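Local coordinates for protein membrane-bound protease PH1510 (Pyrococcus horikoshii, PDB 6M4B) that cleaves proteins as a membrane-bound serine protease, preferentially near hydrophobic or aromatic residues, and can degrade casein and a stomatin homolog in vitro, at residues R107-Y112 and G116-A121; A55-V60 and I130-S135; S140-T145 and V167-A172. The protein carries 1 engineered substitution. All blocks are in the same frame, centred on the assembly; numbering follows the deposited sequence.

All three contacts lie in the ClpP-like N-terminal protease domain, and helix 123-139 connects them. Interaction 1 is the surface hairpin leading into this helix, interaction 2 packs its middle against helix 53-64, and interaction 3 begins where it ends. Interactions 1 and 2, centres about 19 Å apart, do not touch; 2 and 3, centres about 15 Å apart, do, Lys-134 CG packing on Ala-144 O at 3.6 Å. Interaction 1 borders the catalytic centre: it holds four substrate-site residues, and the Ile-109 side chain is about 8 Å from that of Ala-83, the engineered alanine at the nucleophile position. Lys-124, the proton donor/acceptor, lies near the start of helix 123-139.

Interaction 1. Residues R107-Y112 and G116-A121; sequences RPILGY and GSIIEA
The Tyr-112 ring meets the opposite backbone at one edge, where Gly-116 O lies near its plane, 3.4 Å from CD2, while Ser-117 O and Ile-118 CA approach it obliquely. Tyr-112 and Ile-118 form a non-hydrogen-bonded pair in the antiparallel beta hairpin of strands 109-112 and 118-120, with both side chains on one face. At the other end, the guanidinium of Arg-107 and the carboxylate of Glu-120 stand almost perpendicular (85°). Glu-120 OE1 rests beside Arg-107 CD, 4.2 Å from NE and well out of the guanidinium plane, which leaves at most a loose attraction of charges; Arg-107 NH1 instead bonds Thr-152 O. Ile-109 carries CG2 anti to its carbonyl carbon and packs it on Ile-118 CD1 (3.6 Å), on the face of Tyr-112; on the other face, the Ile-119 side chain crosses that of Leu-110 at about a right angle, CG2 3.7 Å from CD1. The beta-branched isoleucines suit an extended backbone, whereas Gly-111, with phi 151°, has a conformation in which a CB would strike Leu-110 O. Residues 107-110 belong to the substrate-binding site, and three backbone bonds join the two segments: Leu-110 N to Ile-119 O (2.8 Å), Ile-119 N to Gly-111 O (2.8 Å) and Ala-121 N to Pro-108 O (3.2 Å). Beside the last of these, Pro-108 CB faces Ala-121 CB at 4.0 Å, and both side chains touch Thr-126.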
loop_
_atom_site.group_PDB
_atom_site.type_symbol
_atom_site.label_atom_id
_atom_site.label_comp_id
_atom_site.label_asym_id
_atom_site.label_seq_id
_atom_site.Cartn_x
_atom_site.Cartn_y
_atom_site.Cartn_z
ATOM N N ARG A 107 3.359 -16.027 -9.764
ATOM C CA ARG A 107 2.870 -15.722 -11.104
ATOM C C ARG A 107 1.373 -15.489 -10.987
ATOM O O ARG A 107 0.665 -16.388 -10.539
ATOM C CB ARG A 107 3.142 -16.820 -12.123
ATOM C CG ARG A 107 2.953 -16.261 -13.541
ATOM C CD ARG A 107 3.095 -17.330 -14.615
ATOM N NE ARG A 107 4.379 -18.051 -14.621
ATOM C CZ ARG A 107 5.555 -17.526 -14.969
ATOM N NH1 ARG A 107 5.661 -16.241 -15.299
ATOM N NH2 ARG A 107 6.654 -18.283 -14.960
ATOM N N PRO A 108 0.899 -14.259 -11.299
ATOM C CA PRO A 108 -0.544 -13.996 -11.137
ATOM C C PRO A 108 -1.318 -14.689 -12.257
ATOM O O PRO A 108 -1.009 -14.501 -13.453
ATOM C CB PRO A 108 -0.663 -12.458 -11.188
ATOM C CG PRO A 108 0.590 -11.992 -11.831
ATOM C CD PRO A 108 1.618 -13.086 -11.828
ATOM N N ILE A 109 -2.236 -15.546 -11.840
ATOM C CA ILE A 109 -3.067 -16.332 -12.734
ATOM C C ILE A 109 -4.561 -16.167 -12.398
ATOM O O ILE A 109 -4.930 -15.930 -11.260
ATOM C CB ILE A 109 -2.694 -17.817 -12.680
ATOM C CG1 ILE A 109 -3.135 -18.463 -11.339
ATOM C CG2 ILE A 109 -1.217 -17.980 -13.028
ATOM C CD1 ILE A 109 -2.817 -19.939 -11.197
ATOM N N LEU A 110 -5.412 -16.247 -13.406
ATOM C CA LEU A 110 -6.862 -15.987 -13.230
ATOM C C LEU A 110 -7.616 -17.277 -12.876
ATOM O O LEU A 110 -8.608 -17.242 -12.177
ATOM C CB LEU A 110 -7.421 -15.317 -14.505
ATOM C CG LEU A 110 -6.752 -14.035 -15.023
ATOM C CD1 LEU A 110 -7.579 -13.379 -16.152
ATOM C CD2 LEU A 110 -6.564 -13.057 -13.887
ATOM N N GLY A 111 -7.128 -18.413 -13.371
ATOM C CA GLY A 111 -7.743 -19.719 -13.181
ATOM C C GLY A 111 -7.405 -20.586 -14.397
ATOM O O GLY A 111 -6.403 -20.358 -15.080
ATOM N N TYR A 112 -8.231 -21.605 -14.630
ATOM C CA TYR A 112 -8.176 -22.480 -15.824
ATOM C C TYR A 112 -9.313 -22.216 -16.855
ATOM O O TYR A 112 -10.480 -21.945 -16.494
ATOM C CB TYR A 112 -8.195 -23.955 -15.366
ATOM C CG TYR A 112 -6.937 -24.326 -14.590
ATOM C CD1 TYR A 112 -6.917 -24.211 -13.203
ATOM C CD2 TYR A 112 -5.774 -24.752 -15.252
ATOM C CE1 TYR A 112 -5.771 -24.506 -12.485
ATOM C CE2 TYR A 112 -4.630 -25.082 -14.548
ATOM C CZ TYR A 112 -4.638 -24.941 -13.163
ATOM O OH TYR A 112 -3.535 -25.265 -12.424
ATOM N N GLY A 116 -8.159 -27.155 -20.634
ATOM C CA GLY A 116 -7.528 -27.135 -19.285
ATOM C C GLY A 116 -6.442 -26.069 -19.074
ATOM O O GLY A 116 -5.553 -26.271 -18.237
ATOM N N SER A 117 -6.485 -24.947 -19.806
ATOM C CA SER A 117 -5.285 -24.106 -19.949
ATOM C C SER A 117 -5.206 -23.101 -18.836
ATOM O O SER A 117 -6.201 -22.495 -18.450
ATOM C CB SER A 117 -5.243 -23.362 -21.282
ATOM O OG SER A 117 -5.682 -24.245 -22.274
ATOM N N ILE A 118 -3.993 -22.878 -18.366
ATOM C CA ILE A 118 -3.767 -21.922 -17.317
ATOM C C ILE A 118 -4.002 -20.500 -17.930
ATOM O O ILE A 118 -3.506 -20.191 -18.968
ATOM C CB ILE A 118 -2.397 -22.201 -16.649
ATOM C CG1 ILE A 118 -2.395 -21.508 -15.277
ATOM C CG2 ILE A 118 -1.193 -21.922 -17.590
ATOM C CD1 ILE A 118 -1.041 -21.147 -14.712
ATOM N N ILE A 119 -4.869 -19.699 -17.337
ATOM C CA ILE A 119 -5.096 -18.349 -17.804
ATOM C C ILE A 119 -4.102 -17.373 -17.072
ATOM O O ILE A 119 -4.272 -17.063 -15.881
ATOM C CB ILE A 119 -6.579 -17.911 -17.559
ATOM C CG1 ILE A 119 -7.599 -18.861 -18.245
ATOM C CG2 ILE A 119 -6.816 -16.459 -18.029
ATOM C CD1 ILE A 119 -9.056 -18.544 -17.932
ATOM N N GLU A 120 -3.120 -16.865 -17.786
ATOM C CA GLU A 120 -2.239 -15.807 -17.242
ATOM C C GLU A 120 -2.985 -14.474 -17.119
ATOM O O GLU A 120 -3.779 -14.131 -17.961
ATOM C CB GLU A 120 -0.970 -15.634 -18.086
ATOM C CG GLU A 120 -0.181 -16.938 -18.060
ATOM C CD GLU A 120 1.245 -16.789 -18.511
ATOM O OE1 GLU A 120 2.048 -16.376 -17.655
ATOM O OE2 GLU A 120 1.575 -17.093 -19.687
ATOM N N ALA A 121 -2.753 -13.755 -16.036
ATOM C CA ALA A 121 -3.132 -12.353 -15.950
ATOM C C ALA A 121 -2.608 -11.552 -17.166
ATOM O O ALA A 121 -1.487 -11.781 -17.661
ATOM C CB ALA A 121 -2.606 -11.741 -14.657
#

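Interaction 2. Residues A55-V60 and I130-S135; sequences AMMNIV and IAYIKS
Tyr-132 reaches from helix 123-139 to Met-56, Met-57 and Val-60 of helix 53-64. The segments run roughly parallel, 24° apart, but their axes are 13.3 Å from each other, so long side chains must span the distance. Tyr-132 does this with its ring: CG lies anti to the backbone N (chi1 -177°), which sends the ring out toward helix 53-64.

Two Met-aromatic contacts hold the ring from different directions. Met-56 SD sits at the edge, near the ring plane and 3.7 Å from CE2 of Tyr-132; the methionine chain, bent at both chi2 and chi3, runs alongside the tyrosine in the opposite sense. Met-57 SD instead lies above the face, 4.8 Å from the ring centroid. Flexible, polarisable thioethers fit such uneven surroundings well.

The remaining contacts are van der Waals and gather at the phenol end. Met-57 CG makes an apolar contact with Tyr-132 CZ at 3.9 Å. Val-60, coming from the opposite direction, places CG1 3.3 Å from the Tyr-132 OH and its CB 3.5 Å from the same oxygen, so the compact valine meets the long tyrosine at its far end.

Helix 123-139 also meets the second subunit: Glu-139 of that chain packs on Tyr-132, and Ser-135 meets Ser-135 of that chain. Met-56 also touches Ala-84 and Tyr-87 of helix 84-90, and its side chain is about 5 Å from that of the substrate-site residue Ala-53. The arrangement is thus helix-to-helix packing within the ClpP/crotonase-type alpha/beta core, between substrate site and dimer interface.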
loop_
_atom_site.group_PDB
_atom_site.type_symbol
_atom_site.label_atom_id
_atom_site.label_comp_id
_atom_site.label_asym_id
_atom_site.label_seq_id
_atom_site.Cartn_x
_atom_site.Cartn_y
_atom_site.Cartn_z
ATOM N N ALA A 55 -7.741 -9.176 -0.251
ATOM C CA ALA A 55 -7.589 -9.531 1.140
ATOM C C ALA A 55 -6.086 -9.437 1.515
ATOM O O ALA A 55 -5.780 -8.869 2.537
ATOM C CB ALA A 55 -8.150 -10.915 1.418
ATOM N N MET A 56 -5.203 -9.937 0.639
ATOM C CA MET A 56 -3.750 -9.795 0.828
ATOM C C MET A 56 -3.336 -8.339 1.041
ATOM O O MET A 56 -2.630 -8.041 1.991
ATOM C CB MET A 56 -3.017 -10.432 -0.334
ATOM C CG MET A 56 -1.525 -10.200 -0.374
ATOM S SD MET A 56 -1.047 -8.668 -1.216
ATOM C CE MET A 56 -1.253 -9.251 -2.900
ATOM N N MET A 57 -3.850 -7.427 0.211
ATOM C CA MET A 57 -3.503 -6.011 0.304
ATOM C C MET A 57 -3.963 -5.383 1.587
ATOM O O MET A 57 -3.196 -4.654 2.172
ATOM C CB MET A 57 -3.972 -5.211 -0.931
ATOM C CG MET A 57 -3.060 -5.457 -2.134
ATOM S SD MET A 57 -3.558 -4.507 -3.542
ATOM C CE MET A 57 -3.047 -5.511 -4.897
ATOM N N ASN A 58 -5.168 -5.710 2.053
ATOM C CA ASN A 58 -5.636 -5.224 3.354
ATOM C C ASN A 58 -4.848 -5.852 4.499
ATOM O O ASN A 58 -4.545 -5.153 5.469
ATOM C CB ASN A 58 -7.141 -5.495 3.577
ATOM C CG ASN A 58 -8.028 -4.834 2.519
ATOM O OD1 ASN A 58 -7.795 -3.701 2.109
ATOM N ND2 ASN A 58 -9.054 -5.551 2.083
ATOM N N ILE A 59 -4.453 -7.136 4.358
ATOM C CA ILE A 59 -3.592 -7.739 5.373
ATOM C C ILE A 59 -2.247 -7.014 5.388
ATOM O O ILE A 59 -1.780 -6.557 6.436
ATOM C CB ILE A 59 -3.381 -9.236 5.157
ATOM C CG1 ILE A 59 -4.709 -9.962 5.340
ATOM C CG2 ILE A 59 -2.318 -9.760 6.143
ATOM C CD1 ILE A 59 -4.669 -11.436 4.944
ATOM N N VAL A 60 -1.632 -6.879 4.227
ATOM C CA VAL A 60 -0.344 -6.155 4.167
ATOM C C VAL A 60 -0.442 -4.779 4.835
ATOM O O VAL A 60 0.428 -4.381 5.621
ATOM C CB VAL A 60 0.165 -6.009 2.730
ATOM C CG1 VAL A 60 1.265 -4.972 2.639
ATOM C CG2 VAL A 60 0.664 -7.357 2.223
ATOM N N ILE A 130 4.021 -6.690 -10.111
ATOM C CA ILE A 130 5.469 -6.537 -10.064
ATOM C C ILE A 130 5.833 -5.230 -9.366
ATOM O O ILE A 130 6.662 -5.241 -8.458
ATOM C CB ILE A 130 6.110 -6.584 -11.454
ATOM C CG1 ILE A 130 5.982 -8.003 -12.043
ATOM C CG2 ILE A 130 7.564 -6.185 -11.402
ATOM C CD1 ILE A 130 6.359 -8.122 -13.519
ATOM N N ALA A 131 5.208 -4.116 -9.738
ATOM C CA ALA A 131 5.495 -2.874 -9.043
ATOM C C ALA A 131 5.170 -3.011 -7.535
ATOM O O ALA A 131 5.952 -2.545 -6.699
ATOM C CB ALA A 131 4.733 -1.718 -9.649
ATOM N N TYR A 132 4.065 -3.671 -7.188
ATOM C CA TYR A 132 3.683 -3.794 -5.774
ATOM C C TYR A 132 4.664 -4.684 -4.953
ATOM O O TYR A 132 5.165 -4.260 -3.895
ATOM C CB TYR A 132 2.296 -4.310 -5.666
ATOM C CG TYR A 132 1.755 -4.410 -4.294
ATOM C CD1 TYR A 132 1.504 -3.272 -3.546
ATOM C CD2 TYR A 132 1.433 -5.649 -3.739
ATOM C CE1 TYR A 132 1.000 -3.337 -2.271
ATOM C CE2 TYR A 132 0.876 -5.732 -2.478
ATOM C CZ TYR A 132 0.688 -4.608 -1.735
ATOM O OH TYR A 132 0.146 -4.712 -0.489
ATOM N N ILE A 133 5.008 -5.849 -5.487
ATOM C CA ILE A 133 5.895 -6.786 -4.789
ATOM C C ILE A 133 7.313 -6.209 -4.634
ATOM O O ILE A 133 7.915 -6.321 -3.566
ATOM C CB ILE A 133 5.918 -8.184 -5.428
ATOM C CG1 ILE A 133 6.237 -9.232 -4.349
ATOM C CG2 ILE A 133 6.892 -8.277 -6.615
ATOM C CD1 ILE A 133 6.190 -10.646 -4.842
ATOM N N LYS A 134 7.763 -5.469 -5.637
ATOM C CA LYS A 134 9.048 -4.804 -5.574
ATOM C C LYS A 134 9.085 -3.689 -4.540
ATOM O O LYS A 134 10.088 -3.497 -3.857
ATOM C CB LYS A 134 9.464 -4.272 -6.930
ATOM C CG LYS A 134 10.003 -5.344 -7.859
ATOM C CD LYS A 134 10.329 -4.803 -9.235
ATOM C CE LYS A 134 11.526 -3.855 -9.264
ATOM N NZ LYS A 134 12.634 -4.379 -10.085
ATOM N N SER A 135 7.979 -2.991 -4.394
ATOM C CA SER A 135 7.866 -1.967 -3.422
ATOM C C SER A 135 7.924 -2.544 -1.996
ATOM O O SER A 135 8.565 -1.938 -1.170
ATOM C CB SER A 135 6.575 -1.177 -3.607
ATOM O OG SER A 135 5.404 -1.855 -3.181
#

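Interaction 3. Residues S140-T145 and V167-A172; sequences SGRNAT and VIEVVA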
loop_
_atom_site.group_PDB
_atom_site.type_symbol
_atom_site.label_atom_id
_atom_site.label_comp_id
_atom_site.label_asym_id
_atom_site.label_seq_id
_atom_site.Cartn_x
_atom_site.Cartn_y
_atom_site.Cartn_z
ATOM N N SER A 140 11.323 -2.738 2.740
ATOM C CA SER A 140 11.898 -3.513 3.815
ATOM C C SER A 140 13.374 -3.870 3.631
ATOM O O SER A 140 13.890 -4.704 4.371
ATOM C CB SER A 140 11.076 -4.787 3.968
ATOM O OG SER A 140 11.083 -5.568 2.794
ATOM N N GLY A 141 14.068 -3.264 2.651
ATOM C CA GLY A 141 15.485 -3.578 2.443
ATOM C C GLY A 141 15.723 -5.001 1.959
ATOM O O GLY A 141 16.807 -5.470 2.008
ATOM N N ARG A 142 14.717 -5.669 1.423
ATOM C CA ARG A 142 14.848 -7.013 0.964
ATOM C C ARG A 142 15.085 -7.039 -0.556
ATOM O O ARG A 142 14.914 -6.058 -1.238
ATOM C CB ARG A 142 13.579 -7.805 1.355
ATOM C CG ARG A 142 13.459 -8.024 2.873
ATOM C CD ARG A 142 12.111 -8.609 3.234
ATOM N NE ARG A 142 11.995 -8.730 4.660
ATOM C CZ ARG A 142 10.999 -8.294 5.433
ATOM N NH1 ARG A 142 9.942 -7.650 4.958
ATOM N NH2 ARG A 142 11.067 -8.532 6.732
ATOM N N ASN A 143 15.457 -8.183 -1.086
ATOM C CA ASN A 143 15.882 -8.270 -2.497
ATOM C C ASN A 143 14.698 -8.116 -3.533
ATOM O O ASN A 143 13.884 -8.981 -3.681
ATOM C CB ASN A 143 16.632 -9.598 -2.674
ATOM C CG ASN A 143 17.346 -9.682 -3.998
ATOM O OD1 ASN A 143 16.835 -9.187 -4.992
ATOM N ND2 ASN A 143 18.437 -10.439 -4.049
ATOM N N ALA A 144 14.615 -6.970 -4.165
ATOM C CA ALA A 144 13.533 -6.657 -5.104
ATOM C C ALA A 144 13.674 -7.362 -6.473
ATOM O O ALA A 144 12.670 -7.666 -7.097
ATOM C CB ALA A 144 13.470 -5.152 -5.309
ATOM N N THR A 145 14.905 -7.694 -6.882
ATOM C CA THR A 145 15.144 -8.502 -8.059
ATOM C C THR A 145 14.542 -9.888 -7.873
ATOM O O THR A 145 13.750 -10.353 -8.713
ATOM C CB THR A 145 16.651 -8.611 -8.319
ATOM O OG1 THR A 145 17.162 -7.319 -8.581
ATOM C CG2 THR A 145 16.988 -9.538 -9.487
ATOM N N VAL A 167 16.088 -12.169 1.103
ATOM C CA VAL A 167 14.630 -12.131 1.106
ATOM C C VAL A 167 14.019 -12.281 2.507
ATOM O O VAL A 167 12.979 -11.705 2.788
ATOM C CB VAL A 167 14.077 -13.292 0.269
ATOM C CG1 VAL A 167 12.573 -13.334 0.269
ATOM C CG2 VAL A 167 14.600 -13.152 -1.135
ATOM N N ILE A 168 14.635 -13.093 3.357
ATOM C CA ILE A 168 14.164 -13.275 4.740
ATOM C C ILE A 168 15.322 -12.987 5.701
ATOM O O ILE A 168 16.459 -12.825 5.289
ATOM C CB ILE A 168 13.639 -14.700 4.975
ATOM C CG1 ILE A 168 14.769 -15.733 4.860
ATOM C CG2 ILE A 168 12.539 -15.037 3.974
ATOM C CD1 ILE A 168 14.357 -17.129 5.251
ATOM N N GLU A 169 15.012 -12.945 6.984
ATOM C CA GLU A 169 15.984 -12.589 7.993
ATOM C C GLU A 169 16.412 -13.788 8.872
ATOM O O GLU A 169 17.524 -13.796 9.329
ATOM C CB GLU A 169 15.498 -11.412 8.853
ATOM C CG GLU A 169 15.356 -10.083 8.119
ATOM C CD GLU A 169 14.116 -10.047 7.229
ATOM O OE1 GLU A 169 14.249 -9.822 6.001
ATOM O OE2 GLU A 169 13.009 -10.250 7.759
ATOM N N VAL A 170 15.562 -14.789 9.042
ATOM C CA VAL A 170 15.822 -15.838 9.987
ATOM C C VAL A 170 15.375 -17.188 9.464
ATOM O O VAL A 170 14.265 -17.355 8.973
ATOM C CB VAL A 170 15.085 -15.533 11.347
ATOM C CG1 VAL A 170 15.226 -16.677 12.320
ATOM C CG2 VAL A 170 15.593 -14.208 11.978
ATOM N N VAL A 171 16.264 -18.163 9.574
ATOM C CA VAL A 171 15.859 -19.599 9.524
ATOM C C VAL A 171 15.823 -20.176 10.954
ATOM O O VAL A 171 16.856 -20.149 11.661
ATOM C CB VAL A 171 16.852 -20.426 8.685
ATOM C CG1 VAL A 171 16.370 -21.877 8.581
ATOM C CG2 VAL A 171 17.013 -19.786 7.321
ATOM N N ALA A 172 14.671 -20.707 11.344
ATOM C CA ALA A 172 14.444 -21.191 12.714
ATOM C C ALA A 172 13.515 -22.399 12.802
ATOM O O ALA A 172 12.371 -22.368 12.300
ATOM C CB ALA A 172 13.850 -20.069 13.571
#
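A two-pronged salt bridge between Arg-142 and Glu-169 joins the turn that links helices 123-139 and 144-152 to the approach to strand 170-171. The turn starts with a Schellman motif, in which Gly-141, at positive phi, ends the first helix; Asn-143 then serves as N-cap of the next. Between them Arg-142 stretches out from CG to NE and offers its guanidinium side-on. NE gives an almost straight hydrogen bond to Glu-169 OE1 at 2.8 Å, met on the syn side, and NH2 gives another to OE2, also at 2.8 Å. Both oxygens lie close to the guanidinium plane, yet the two flat groups are turned 34° apart, and NH2 reaches OE2 from above the carboxylate plane. The bend of Glu-169 at chi2 (75°) folds its carboxylate back to meet the arginine.

The carboxylate receives a further bond at OE2 from Ile-95 N, and such donors would be expected to stabilise its ionised form. Arg-142 NH1 turns to Ser-92 O, while the aliphatic part of the chain lies along the backbone, with CD 3.2 Å from Val-167 O. A methionine in place of Arg-142 would probably leave the Glu-169 carboxylate without its two paired donors and Ser-92 O without this N-H.

Asn-143 CB comes no closer than 4.4 Å to Val-167 CG2. Its amide suits the cap position because it can work both ways: OD1 accepts from Ile-146 N in the first turn of helix 144-152, and ND2 donates to Tyr-165 O. The contact therefore sits where two helices meet the rim of the parallel sheet, with Ile-168 packed between strand 94-97 and helix 159-164, and strand 170-171 hydrogen-bonded alongside strand 94-97.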